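Local structure of putative esterase (Uncultured bacterium, 7C4D) at residues G124-T129 / S225-D230; M69-M74 / G98-M103; I40-E45 / K261-K266; S22-I27 / K112-I117; Q57-R62 / I192-K197. The protein probably hydrolyses carboxylic esters, as an esterase of the alpha/beta hydrolase fold. One frame throughout, in Å; residues are numbered along the deposited sequence.

Interaction 1: G124-T129 / S225-D230; sequences GKYDTT and SDYITD
Tyr126 and Tyr227 join two irregular loops, and their CA atoms, 8.7 Å apart, are the nearest pair between 124-129 and 225-230. Neither segment is helix or strand. Each is shaped by a small side-chain turn. Asp127 OD1 accepts from Thr129 N in an Asx turn, and Thr129 OG1 gives a second bond to the same oxygen from above the carboxylate plane. Ser225 OG accepts from Tyr227 N at 3.2 Å in an ST turn, and the N-H points almost straight at it. The bond between the loops runs from Tyr126 OH to Tyr227 O, 2.7 Å long. The hydroxyl lies 34° out of the carbonyl plane, and Tyr227 O sits at the edge of the Tyr126 ring, near its plane. CG of Tyr126 is anti to its carbonyl carbon (chi1 -65°), which carries the phenol across to the other loop. The two rings meet obliquely, with planes at 54° and centroids 5.9 Å apart. Tyr126 OH also bonds to Ala122 N, so two backbone groups fix the phenol end. The Tyr227 ring stacks on His253, and the Tyr227 side chain touches Ser96 and Asp120. These three have the geometry of a Ser-His-Asp triad, so the contact probably borders the active site. The loops follow strands 113-119 and 217-222, neighbours in the central sheet, and both tyrosines touch Asn132 of helix 131-144.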
# COMPACT_ATOMS: atom_id res chain seq x y z
N GLY A 124 -12.59 3.73 -6.85
CA GLY A 124 -12.75 4.17 -8.23
C GLY A 124 -11.48 4.73 -8.88
O GLY A 124 -10.43 4.91 -8.26
N LYS A 125 -11.60 5.02 -10.18
CA LYS A 125 -10.48 5.46 -11.00
C LYS A 125 -10.18 6.91 -10.69
O LYS A 125 -11.09 7.69 -10.45
CB LYS A 125 -10.80 5.26 -12.49
CG LYS A 125 -9.85 5.96 -13.46
CD LYS A 125 -10.31 5.94 -14.89
CE LYS A 125 -9.54 6.94 -15.72
NZ LYS A 125 -9.82 6.80 -17.17
N TYR A 126 -8.88 7.25 -10.67
CA TYR A 126 -8.39 8.61 -10.57
C TYR A 126 -7.95 9.06 -11.98
O TYR A 126 -7.25 8.32 -12.66
CB TYR A 126 -7.21 8.67 -9.59
CG TYR A 126 -7.56 8.34 -8.16
CD1 TYR A 126 -7.69 7.01 -7.75
CD2 TYR A 126 -7.80 9.35 -7.23
CE1 TYR A 126 -8.04 6.70 -6.45
CE2 TYR A 126 -8.16 9.05 -5.92
CZ TYR A 126 -8.28 7.72 -5.54
OH TYR A 126 -8.60 7.39 -4.26
N ASP A 127 -8.33 10.27 -12.40
CA ASP A 127 -7.96 10.76 -13.72
C ASP A 127 -6.79 11.75 -13.61
O ASP A 127 -6.26 11.96 -12.52
CB ASP A 127 -9.17 11.34 -14.47
CG ASP A 127 -9.77 12.53 -13.77
OD1 ASP A 127 -9.00 13.42 -13.36
OD2 ASP A 127 -11.01 12.57 -13.62
N THR A 128 -6.41 12.37 -14.74
CA THR A 128 -5.13 13.06 -14.81
C THR A 128 -5.19 14.41 -14.10
O THR A 128 -4.14 14.95 -13.74
CB THR A 128 -4.55 13.13 -16.23
OG1 THR A 128 -5.01 12.00 -16.98
CG2 THR A 128 -3.03 13.12 -16.24
N THR A 129 -6.40 14.94 -13.87
CA THR A 129 -6.55 16.23 -13.22
C THR A 129 -6.33 16.09 -11.72
O THR A 129 -6.02 17.06 -11.04
CB THR A 129 -7.90 16.91 -13.52
OG1 THR A 129 -8.82 15.98 -14.10
CG2 THR A 129 -7.79 18.15 -14.40
N SER A 225 -6.08 14.92 3.18
CA SER A 225 -5.92 14.25 1.90
C SER A 225 -7.26 14.22 1.16
O SER A 225 -8.33 14.26 1.77
CB SER A 225 -5.36 12.88 2.09
OG SER A 225 -5.69 12.03 1.01
N ASP A 226 -7.17 14.12 -0.17
CA ASP A 226 -8.32 14.15 -1.04
C ASP A 226 -8.40 12.88 -1.87
O ASP A 226 -9.07 12.89 -2.90
CB ASP A 226 -8.33 15.38 -1.94
CG ASP A 226 -8.74 16.64 -1.19
OD1 ASP A 226 -9.67 16.56 -0.36
OD2 ASP A 226 -8.10 17.68 -1.43
N TYR A 227 -7.79 11.78 -1.39
CA TYR A 227 -7.95 10.50 -2.07
C TYR A 227 -9.37 9.98 -1.92
O TYR A 227 -9.86 9.33 -2.84
CB TYR A 227 -6.92 9.46 -1.60
CG TYR A 227 -5.53 9.69 -2.13
CD1 TYR A 227 -4.84 10.85 -1.82
CD2 TYR A 227 -4.89 8.73 -2.90
CE1 TYR A 227 -3.56 11.07 -2.30
CE2 TYR A 227 -3.62 8.94 -3.40
CZ TYR A 227 -2.96 10.12 -3.11
OH TYR A 227 -1.71 10.32 -3.57
N ILE A 228 -9.99 10.26 -0.76
CA ILE A 228 -11.40 9.95 -0.54
C ILE A 228 -12.18 11.26 -0.34
O ILE A 228 -11.84 12.06 0.52
CB ILE A 228 -11.62 8.96 0.64
CG1 ILE A 228 -10.83 7.65 0.49
CG2 ILE A 228 -13.10 8.69 0.87
CD1 ILE A 228 -11.00 6.66 1.67
N THR A 229 -13.24 11.46 -1.13
CA THR A 229 -14.13 12.60 -0.98
C THR A 229 -15.56 12.10 -0.89
O THR A 229 -15.79 10.90 -0.87
CB THR A 229 -13.96 13.64 -2.12
OG1 THR A 229 -14.04 13.04 -3.42
CG2 THR A 229 -12.68 14.45 -1.99
N ASP A 230 -16.51 13.03 -0.89
CA ASP A 230 -17.90 12.72 -0.59
C ASP A 230 -18.57 12.06 -1.79
O ASP A 230 -19.55 11.34 -1.61
CB ASP A 230 -18.62 13.96 -0.05
CG ASP A 230 -17.89 14.58 1.15
OD1 ASP A 230 -16.82 15.20 0.93
OD2 ASP A 230 -18.39 14.41 2.29

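Interaction 2: M69-M74 / G98-M103; sequences MSYESM and GGKTAM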
# COMPACT_ATOMS: atom_id res chain seq x y z
N MET A 69 2.06 -5.37 -13.10
CA MET A 69 1.68 -4.96 -11.76
C MET A 69 0.19 -4.63 -11.70
O MET A 69 -0.20 -3.69 -11.00
CB MET A 69 2.39 -3.64 -11.44
CG MET A 69 3.64 -3.80 -10.69
SD MET A 69 4.23 -2.16 -10.37
CE MET A 69 3.46 -1.84 -8.78
N SER A 70 -0.65 -5.36 -12.44
CA SER A 70 -2.08 -5.14 -12.39
C SER A 70 -2.60 -5.60 -11.02
O SER A 70 -1.93 -6.39 -10.37
CB SER A 70 -2.70 -5.91 -13.52
OG SER A 70 -2.83 -7.28 -13.18
N TYR A 71 -3.81 -5.17 -10.62
CA TYR A 71 -4.38 -5.47 -9.33
C TYR A 71 -4.78 -6.93 -9.32
O TYR A 71 -4.82 -7.57 -8.27
CB TYR A 71 -5.54 -4.53 -8.99
CG TYR A 71 -5.09 -3.15 -8.56
CD1 TYR A 71 -4.30 -3.01 -7.42
CD2 TYR A 71 -5.50 -1.99 -9.21
CE1 TYR A 71 -3.81 -1.79 -7.02
CE2 TYR A 71 -5.09 -0.74 -8.77
CZ TYR A 71 -4.22 -0.65 -7.68
OH TYR A 71 -3.74 0.52 -7.15
N GLU A 72 -5.03 -7.43 -10.52
CA GLU A 72 -5.36 -8.84 -10.68
C GLU A 72 -4.17 -9.68 -10.22
O GLU A 72 -4.34 -10.66 -9.49
CB GLU A 72 -5.74 -9.10 -12.14
CG GLU A 72 -5.97 -10.56 -12.47
CD GLU A 72 -7.26 -11.12 -11.90
OE1 GLU A 72 -7.22 -12.25 -11.37
OE2 GLU A 72 -8.31 -10.43 -11.98
N SER A 73 -2.97 -9.30 -10.66
CA SER A 73 -1.78 -10.10 -10.43
C SER A 73 -1.35 -9.96 -8.98
O SER A 73 -0.98 -10.96 -8.36
CB SER A 73 -0.64 -9.73 -11.38
OG SER A 73 -0.15 -8.43 -11.13
N MET A 74 -1.43 -8.72 -8.46
CA MET A 74 -1.10 -8.41 -7.07
C MET A 74 -2.06 -9.14 -6.14
O MET A 74 -1.60 -9.74 -5.19
CB MET A 74 -1.05 -6.90 -6.82
CG MET A 74 0.15 -6.29 -7.51
SD MET A 74 0.74 -4.64 -7.11
CE MET A 74 -0.63 -3.67 -7.72
N GLY A 98 -1.99 -0.71 -1.87
CA GLY A 98 -2.25 -1.90 -1.06
C GLY A 98 -3.73 -2.06 -0.72
O GLY A 98 -4.25 -3.18 -0.67
N GLY A 99 -4.43 -0.94 -0.61
CA GLY A 99 -5.86 -0.94 -0.35
C GLY A 99 -6.69 -1.42 -1.54
O GLY A 99 -7.71 -2.07 -1.33
N LYS A 100 -6.26 -1.09 -2.78
CA LYS A 100 -6.96 -1.58 -3.97
C LYS A 100 -6.73 -3.07 -4.16
O LYS A 100 -7.67 -3.80 -4.49
CB LYS A 100 -6.55 -0.81 -5.22
CG LYS A 100 -7.59 0.21 -5.66
CD LYS A 100 -7.09 1.23 -6.65
CE LYS A 100 -8.07 2.38 -6.75
NZ LYS A 100 -7.63 3.40 -7.71
N THR A 101 -5.49 -3.53 -3.96
CA THR A 101 -5.22 -4.96 -4.00
C THR A 101 -6.13 -5.68 -3.02
O THR A 101 -6.72 -6.71 -3.34
CB THR A 101 -3.73 -5.23 -3.69
OG1 THR A 101 -2.92 -4.58 -4.66
CG2 THR A 101 -3.33 -6.68 -3.61
N ALA A 102 -6.28 -5.10 -1.82
CA ALA A 102 -7.04 -5.77 -0.78
C ALA A 102 -8.52 -5.82 -1.17
O ALA A 102 -9.15 -6.85 -1.01
CB ALA A 102 -6.80 -5.07 0.55
N MET A 103 -9.05 -4.71 -1.70
CA MET A 103 -10.42 -4.66 -2.17
C MET A 103 -10.66 -5.66 -3.32
O MET A 103 -11.63 -6.41 -3.25
CB MET A 103 -10.80 -3.24 -2.57
CG MET A 103 -11.05 -2.35 -1.40
SD MET A 103 -11.75 -0.78 -1.92
CE MET A 103 -10.29 0.12 -2.48
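Tyr71 presses one ring face on Lys100 at the start of helix 71-84, just after Ser70 has capped that helix. Ser70 OG, at the N-cap, accepts from Ser73 N at 3.2 Å. The Tyr71 ring then reaches helix 97-108, its CG anti to the carbonyl carbon (chi1 -77°). Lys100 CB sits over the ring face, 3.6 Å from the centroid and 23° off the normal, a CH-pi contact. The lysine chain runs on across the ring, and its CD comes 3.5 Å from Tyr71 OH. At the ring edge, in plane, Thr101 OG1 lies 3.5 Å from Tyr71 CD1. The phenol OH bonds to Ile202 O, and Lys100 NZ hydrogen-bonds to Ser204 O and Gly124 O. With the phenol ring of Tyr71 cut back to an alanine, the aliphatic part of Lys100 would probably lose its cover and Ile202 O its hydroxyl partner. Ser73 faces back to its own turn, where its OG bonds to Ser70 O at 2.8 Å. Met74 comes next, one turn on from Ser70. Its CB lies 3.7 Å from Thr101 OG1, and its side chain lies square across that of Thr101. The contact is buried. Gly98 belongs to a GxSxG sequence consistent with a nucleophile elbow, so helix 71-84 packs on the helix that would follow the elbow. Helix 97-108 follows strand 90-95, and its Ala102 and Met103 rest on Leu116 of strand 113-119.

Interaction 3: I40-E45 / K261-K266; sequences ISIANE and KIFIQK
Ile42 and Ile264 meet through their CG1 branches, which their torsions send between the helices. In Ile264, CG1 is anti to the carbonyl carbon (chi1 -75°), and CG2 is anti to the backbone N. The two isoleucines run alongside one another, pointing opposite ways, with Ile42 CG1 3.8 Å from Ile264 CD1. Ile42 CD1 goes on to Phe263, reaching CD1 of the ring at 4.0 Å from an oblique direction. The segment axes are 10.2 Å apart at closest and cross at -43°. In the alpha/beta hydrolase fold, helices pack on the faces of a central sheet. Here helix 40-46 follows strand 25-29, and helix 260-270 is the last helix of the chain. Phe263 also touches Leu220 of strand 217-222 and meets Trp39 edge-to-face. Ala43, on the other side of its helix, rests on Val52 and Leu54 of strand 51-55. On the solvent side the extended Glu45 runs athwart Ile264. Its CD lies 3.7 Å from Ile264 CD1, and its OE1 is 3.7 Å from Ile264 CG2. A glycine in place of Ile264 would probably open a gap between the helices, with Ile42 CG1 and the Glu45 chain losing their shared apolar partner.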
# COMPACT_ATOMS: atom_id res chain seq x y z
N ILE A 40 6.42 -1.11 10.65
CA ILE A 40 7.10 -1.70 11.81
C ILE A 40 6.47 -1.19 13.11
O ILE A 40 6.10 -1.95 13.99
CB ILE A 40 8.63 -1.45 11.77
CG1 ILE A 40 9.34 -2.39 10.80
CG2 ILE A 40 9.30 -1.48 13.16
CD1 ILE A 40 10.73 -1.94 10.38
N SER A 41 6.34 0.11 13.23
CA SER A 41 5.87 0.76 14.43
C SER A 41 4.40 0.43 14.70
O SER A 41 4.05 0.26 15.86
CB SER A 41 6.15 2.24 14.29
OG SER A 41 5.55 2.98 15.34
N ILE A 42 3.54 0.34 13.67
CA ILE A 42 2.14 -0.04 13.86
C ILE A 42 1.99 -1.53 14.21
O ILE A 42 1.23 -1.88 15.12
CB ILE A 42 1.24 0.49 12.72
CG1 ILE A 42 0.92 1.96 12.98
CG2 ILE A 42 -0.05 -0.36 12.51
CD1 ILE A 42 0.77 2.74 11.74
N ALA A 43 2.79 -2.39 13.57
CA ALA A 43 2.77 -3.82 13.81
C ALA A 43 3.31 -4.12 15.20
O ALA A 43 3.15 -5.24 15.70
CB ALA A 43 3.66 -4.52 12.83
N ASN A 44 4.10 -3.17 15.73
CA ASN A 44 4.65 -3.29 17.07
C ASN A 44 3.53 -3.32 18.10
O ASN A 44 3.56 -4.20 18.91
CB ASN A 44 5.77 -2.29 17.40
CG ASN A 44 7.14 -2.85 17.06
OD1 ASN A 44 7.32 -4.07 16.90
ND2 ASN A 44 8.11 -1.97 16.92
N GLU A 45 2.56 -2.41 18.02
CA GLU A 45 1.33 -2.48 18.81
C GLU A 45 0.40 -3.63 18.42
O GLU A 45 -0.00 -4.39 19.31
CB GLU A 45 0.70 -1.10 18.90
CG GLU A 45 1.60 -0.19 19.72
CD GLU A 45 1.07 1.20 20.01
OE1 GLU A 45 -0.12 1.34 20.37
OE2 GLU A 45 1.87 2.14 19.89
N LYS A 261 -0.80 6.67 16.48
CA LYS A 261 -1.54 6.38 17.69
C LYS A 261 -3.02 6.31 17.34
O LYS A 261 -3.71 5.39 17.75
CB LYS A 261 -1.29 7.45 18.77
CG LYS A 261 -1.97 7.19 20.11
CD LYS A 261 -1.88 8.37 21.09
CE LYS A 261 -2.74 8.24 22.33
NZ LYS A 261 -2.21 7.25 23.31
N ILE A 262 -3.51 7.31 16.60
CA ILE A 262 -4.90 7.29 16.19
C ILE A 262 -5.15 6.16 15.17
O ILE A 262 -6.25 5.61 15.10
CB ILE A 262 -5.37 8.67 15.71
CG1 ILE A 262 -5.15 9.77 16.77
CG2 ILE A 262 -6.81 8.62 15.21
CD1 ILE A 262 -5.79 11.11 16.40
N PHE A 263 -4.11 5.74 14.41
CA PHE A 263 -4.31 4.69 13.43
C PHE A 263 -4.64 3.39 14.17
O PHE A 263 -5.57 2.69 13.83
CB PHE A 263 -3.10 4.56 12.50
CG PHE A 263 -3.37 3.64 11.33
CD1 PHE A 263 -3.21 2.27 11.44
CD2 PHE A 263 -3.81 4.15 10.12
CE1 PHE A 263 -3.49 1.42 10.38
CE2 PHE A 263 -4.07 3.30 9.04
CZ PHE A 263 -3.95 1.94 9.18
N ILE A 264 -3.88 3.13 15.22
CA ILE A 264 -4.00 1.91 16.00
C ILE A 264 -5.34 1.87 16.73
O ILE A 264 -5.99 0.83 16.84
CB ILE A 264 -2.76 1.82 16.91
CG1 ILE A 264 -1.54 1.42 16.07
CG2 ILE A 264 -2.95 0.84 18.07
CD1 ILE A 264 -0.23 1.91 16.61
N GLN A 265 -5.76 3.04 17.22
CA GLN A 265 -7.01 3.19 17.94
C GLN A 265 -8.17 2.74 17.06
O GLN A 265 -8.92 1.87 17.47
CB GLN A 265 -7.07 4.62 18.48
CG GLN A 265 -8.42 5.29 18.60
CD GLN A 265 -8.21 6.74 18.96
OE1 GLN A 265 -7.31 7.09 19.73
NE2 GLN A 265 -9.00 7.63 18.37
N LYS A 266 -8.30 3.35 15.87
CA LYS A 266 -9.41 3.07 14.97
C LYS A 266 -9.40 1.62 14.46
O LYS A 266 -10.48 1.04 14.32
CB LYS A 266 -9.37 4.04 13.80
CG LYS A 266 -9.52 5.49 14.22
CD LYS A 266 -10.67 5.73 15.17
CE LYS A 266 -10.95 7.21 15.34
NZ LYS A 266 -11.98 7.42 16.38

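Interaction 4: S22-I27 / K112-I117; sequences SGEPLI and KVKKLI. With EDO (1,2-ethanediol), chain B.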
# COMPACT_ATOMS: atom_id res chain seq x y z
N SER A 22 0.24 -15.31 18.49
CA SER A 22 -1.14 -15.72 18.73
C SER A 22 -2.17 -14.66 18.31
O SER A 22 -1.87 -13.47 18.23
CB SER A 22 -1.35 -16.22 20.15
OG SER A 22 -1.20 -15.15 21.07
N GLY A 23 -3.37 -15.15 18.01
CA GLY A 23 -4.45 -14.32 17.49
C GLY A 23 -4.80 -14.64 16.04
O GLY A 23 -4.12 -15.42 15.36
N GLU A 24 -5.85 -13.98 15.54
CA GLU A 24 -6.22 -14.10 14.14
C GLU A 24 -5.13 -13.48 13.26
O GLU A 24 -4.44 -12.55 13.68
CB GLU A 24 -7.53 -13.36 13.88
CG GLU A 24 -8.68 -13.84 14.73
CD GLU A 24 -9.88 -12.92 14.55
OE1 GLU A 24 -9.79 -11.94 13.76
OE2 GLU A 24 -10.90 -13.18 15.18
N PRO A 25 -4.93 -13.97 12.02
CA PRO A 25 -3.90 -13.39 11.16
C PRO A 25 -4.37 -12.02 10.74
O PRO A 25 -5.57 -11.75 10.64
CB PRO A 25 -3.87 -14.29 9.93
CG PRO A 25 -4.51 -15.57 10.45
CD PRO A 25 -5.59 -15.12 11.41
N LEU A 26 -3.39 -11.14 10.53
CA LEU A 26 -3.62 -9.80 10.07
C LEU A 26 -2.52 -9.52 9.04
O LEU A 26 -1.34 -9.52 9.38
CB LEU A 26 -3.56 -8.86 11.28
CG LEU A 26 -3.63 -7.35 11.00
CD1 LEU A 26 -4.86 -7.01 10.19
CD2 LEU A 26 -3.64 -6.56 12.32
N ILE A 27 -2.94 -9.30 7.79
CA ILE A 27 -2.03 -9.03 6.70
C ILE A 27 -2.04 -7.53 6.42
O ILE A 27 -3.12 -6.96 6.24
CB ILE A 27 -2.42 -9.86 5.44
CG1 ILE A 27 -2.29 -11.36 5.69
CG2 ILE A 27 -1.59 -9.43 4.23
CD1 ILE A 27 -2.79 -12.27 4.56
N LYS A 112 -12.44 -15.72 2.39
CA LYS A 112 -11.14 -15.72 3.04
C LYS A 112 -10.89 -14.44 3.86
O LYS A 112 -9.84 -14.30 4.49
CB LYS A 112 -10.02 -15.77 1.99
CG LYS A 112 -10.19 -16.78 0.86
CD LYS A 112 -10.02 -18.23 1.27
CE LYS A 112 -8.71 -18.54 1.97
NZ LYS A 112 -8.77 -19.82 2.70
N VAL A 113 -11.83 -13.48 3.86
CA VAL A 113 -11.54 -12.25 4.58
C VAL A 113 -12.48 -12.07 5.77
O VAL A 113 -13.68 -12.11 5.60
CB VAL A 113 -11.61 -11.05 3.63
CG1 VAL A 113 -11.23 -9.75 4.34
CG2 VAL A 113 -10.73 -11.26 2.40
N LYS A 114 -11.92 -11.81 6.95
CA LYS A 114 -12.78 -11.61 8.11
C LYS A 114 -13.21 -10.16 8.14
O LYS A 114 -14.39 -9.88 8.23
CB LYS A 114 -12.08 -11.96 9.42
CG LYS A 114 -11.52 -13.37 9.55
CD LYS A 114 -10.51 -13.47 10.67
CE LYS A 114 -9.98 -14.86 10.96
NZ LYS A 114 -10.94 -15.65 11.76
N LYS A 115 -12.26 -9.22 8.09
CA LYS A 115 -12.61 -7.82 8.10
C LYS A 115 -11.56 -7.08 7.30
O LYS A 115 -10.43 -7.56 7.21
CB LYS A 115 -12.60 -7.24 9.52
CG LYS A 115 -13.70 -7.70 10.47
CD LYS A 115 -14.00 -6.64 11.53
CE LYS A 115 -15.07 -7.13 12.48
NZ LYS A 115 -14.50 -8.19 13.35
N LEU A 116 -11.95 -5.94 6.71
CA LEU A 116 -11.06 -5.26 5.79
C LEU A 116 -10.85 -3.81 6.24
O LEU A 116 -11.81 -3.08 6.49
CB LEU A 116 -11.68 -5.32 4.40
CG LEU A 116 -11.06 -4.37 3.35
CD1 LEU A 116 -9.56 -4.63 3.18
CD2 LEU A 116 -11.79 -4.49 2.01
N ILE A 117 -9.59 -3.39 6.30
CA ILE A 117 -9.37 -1.96 6.53
C ILE A 117 -8.70 -1.36 5.29
O ILE A 117 -7.66 -1.86 4.87
CB ILE A 117 -8.55 -1.67 7.82
CG1 ILE A 117 -9.28 -2.09 9.11
CG2 ILE A 117 -8.19 -0.21 7.86
CD1 ILE A 117 -8.40 -2.01 10.36
C1 EDO B . -14.77 -15.36 7.22
O1 EDO B . -15.20 -14.62 8.36
C2 EDO B . -15.77 -15.22 6.13
O2 EDO B . -15.65 -14.05 5.32
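Glu24 and Lys114 meet at the surface, mainly by van der Waals contact of their chains. Glu24 OE1 lies 3.5 Å from Lys114 CD, and the two side chains cross at a slant. Pro25 adds a looser apolar touch, its CD 4.4 Å from Lys114 CE. Charge plays a weaker part. Lys114 bends at its last torsion (chi4 -79°), and NZ stays 4.2 Å from Glu24 OE2, too far for a salt bridge. Hydrogen bonds lie to the side. Glu24 OE1 accepts from Asn91 ND2 of strand 90-95. A 1,2-ethanediol, probably from the crystallisation liquor, has O2 2.8 Å from Val113 O; it is hydrogen-bonded to Pro110 O. The contact thus bridges the beginnings of strands 25-29 and 113-119, on either side of strand 90-95 in the sheet. Any attraction between the charges is probably loose, and Asn91 rather than the lysine holds the carboxylate.

Interaction 5: Q57-R62 / I192-K197; sequences QRNHGR and IDSIEK
Asn59 and Ser194 bring the loop 57-62 against helix 192-196, and Ile195 adds an apolar touch on His60. Asn59 has the largest share of the buried surface. Its CB points to the helix, and its ND2 comes 3.0 Å from Ser194 OG and 3.4 Å from Ser194 CB. The amide oxygen is held by two donors: OD1 accepts from Ala66 N and Asn191 ND2. Ser194 OG is anti to its backbone N (chi1 170°) and bonds to Asp67 O. The asparagine and serine are both anchored to the chain that leads to helix 71-84. Ile195 is next in buried area. Its CD1 lies 4.2 Å from His60 NE2, and the side chains are nearly perpendicular. The His60 ring is fixed from both of its nitrogens. ND1 gives a 2.9 Å bond to Arg58 O, with an angle of 168° at the hydrogen and the oxygen in the ring plane. NE2 accepts from Tyr33 N. The loop makes a type II turn from Gln57 to His60, in which Asn59 has a positive phi (75°). It leaves strand 51-55 of the central sheet. Helix 192-196 belongs to the helical insertion between strands 113-119 and 217-222, consistent with the cap of alpha/beta hydrolases, so the contact probably joins that cap to a core loop. Ile192 and Glu196 touch helix 131-144, and His60 rests on Met97 of helix 97-108.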
# COMPACT_ATOMS: atom_id res chain seq x y z
N GLN A 57 4.99 -6.18 -1.49
CA GLN A 57 4.29 -6.57 -2.71
C GLN A 57 5.26 -6.65 -3.89
O GLN A 57 6.38 -6.13 -3.78
CB GLN A 57 3.14 -5.60 -2.95
CG GLN A 57 2.05 -5.76 -1.89
CD GLN A 57 0.94 -4.79 -2.16
OE1 GLN A 57 -0.01 -5.09 -2.88
NE2 GLN A 57 1.14 -3.58 -1.66
N ARG A 58 4.81 -7.27 -5.01
CA ARG A 58 5.65 -7.38 -6.20
C ARG A 58 6.27 -6.03 -6.57
O ARG A 58 5.63 -4.98 -6.40
CB ARG A 58 4.87 -8.03 -7.35
CG ARG A 58 3.82 -7.15 -8.01
CD ARG A 58 3.40 -7.73 -9.35
NE ARG A 58 2.97 -9.10 -9.14
CZ ARG A 58 2.90 -10.03 -10.08
NH1 ARG A 58 3.21 -9.71 -11.33
NH2 ARG A 58 2.51 -11.25 -9.79
N ASN A 59 7.56 -6.06 -6.95
CA ASN A 59 8.37 -4.93 -7.40
C ASN A 59 8.80 -4.02 -6.24
O ASN A 59 9.36 -2.95 -6.47
CB ASN A 59 7.73 -4.14 -8.55
CG ASN A 59 7.67 -4.94 -9.84
OD1 ASN A 59 8.54 -5.77 -10.14
ND2 ASN A 59 6.62 -4.71 -10.61
N HIS A 60 8.59 -4.48 -5.00
CA HIS A 60 8.81 -3.66 -3.82
C HIS A 60 9.64 -4.43 -2.79
O HIS A 60 9.52 -5.65 -2.67
CB HIS A 60 7.49 -3.17 -3.21
CG HIS A 60 6.78 -2.12 -4.00
ND1 HIS A 60 5.97 -2.43 -5.07
CD2 HIS A 60 6.76 -0.78 -3.85
CE1 HIS A 60 5.48 -1.30 -5.57
NE2 HIS A 60 5.98 -0.27 -4.85
N GLY A 61 10.42 -3.65 -2.04
CA GLY A 61 11.20 -4.14 -0.91
C GLY A 61 12.11 -5.29 -1.35
O GLY A 61 12.89 -5.15 -2.28
N ARG A 62 11.93 -6.45 -0.71
CA ARG A 62 12.71 -7.63 -1.04
C ARG A 62 11.90 -8.61 -1.89
O ARG A 62 12.33 -9.74 -2.05
CB ARG A 62 13.13 -8.37 0.24
CG ARG A 62 13.89 -7.51 1.23
CD ARG A 62 14.51 -8.39 2.27
NE ARG A 62 15.66 -7.74 2.86
CZ ARG A 62 15.60 -6.83 3.83
NH1 ARG A 62 14.43 -6.47 4.33
NH2 ARG A 62 16.71 -6.31 4.31
N ILE A 192 11.16 0.35 -10.92
CA ILE A 192 10.68 1.64 -11.38
C ILE A 192 10.11 1.53 -12.80
O ILE A 192 9.12 2.18 -13.14
CB ILE A 192 11.81 2.69 -11.28
CG1 ILE A 192 12.48 2.60 -9.91
CG2 ILE A 192 11.33 4.10 -11.64
CD1 ILE A 192 12.85 3.92 -9.29
N ASP A 193 10.69 0.67 -13.63
CA ASP A 193 10.25 0.55 -15.01
C ASP A 193 8.84 -0.05 -15.06
O ASP A 193 7.98 0.46 -15.80
CB ASP A 193 11.22 -0.25 -15.88
CG ASP A 193 10.88 -0.11 -17.36
OD1 ASP A 193 11.00 1.02 -17.88
OD2 ASP A 193 10.44 -1.12 -17.97
N SER A 194 8.64 -1.16 -14.34
CA SER A 194 7.33 -1.78 -14.29
C SER A 194 6.30 -0.80 -13.71
O SER A 194 5.18 -0.69 -14.22
CB SER A 194 7.34 -3.11 -13.57
OG SER A 194 6.01 -3.60 -13.34
N ILE A 195 6.70 -0.06 -12.68
CA ILE A 195 5.81 0.91 -12.04
C ILE A 195 5.31 1.93 -13.09
O ILE A 195 4.10 2.13 -13.23
CB ILE A 195 6.45 1.58 -10.81
CG1 ILE A 195 6.63 0.62 -9.62
CG2 ILE A 195 5.71 2.82 -10.40
CD1 ILE A 195 7.45 1.19 -8.47
N GLU A 196 6.25 2.55 -13.81
CA GLU A 196 5.97 3.53 -14.85
C GLU A 196 5.03 2.97 -15.90
O GLU A 196 4.04 3.61 -16.24
CB GLU A 196 7.24 4.05 -15.52
CG GLU A 196 6.96 5.18 -16.51
CD GLU A 196 8.17 5.88 -17.11
OE1 GLU A 196 9.02 5.19 -17.72
OE2 GLU A 196 8.28 7.12 -16.96
N LYS A 197 5.30 1.75 -16.39
CA LYS A 197 4.49 1.18 -17.44
C LYS A 197 3.25 0.49 -16.87
O LYS A 197 2.64 -0.33 -17.58
CB LYS A 197 5.31 0.17 -18.27
CG LYS A 197 6.54 0.76 -18.96
CD LYS A 197 7.17 -0.18 -19.96
CE LYS A 197 8.33 0.47 -20.69
NZ LYS A 197 8.39 0.02 -22.10

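From the N terminus, interaction 4 opens first, at strand 25-29, and closes at strand 113-119. Interaction 3 opens at helix 40-46 and closes only at the C-terminal helix, so it crosses interaction 4 and encloses interactions 1, 2 and 5. It ties the last helix to helix 40-46. Interaction 5 opens after strand 51-55, crosses interaction 4, and closes at helix 192-196, tying the helical insertion to the core. Interaction 2 joins helices 71-84 and 97-108 within the spans of both 4 and 5. Interaction 1 opens after strand 113-119, crosses interaction 5, and closes in the loop after strand 217-222. Interactions 2 and 5 touch where Met69 packs on Asn59 and Ser194.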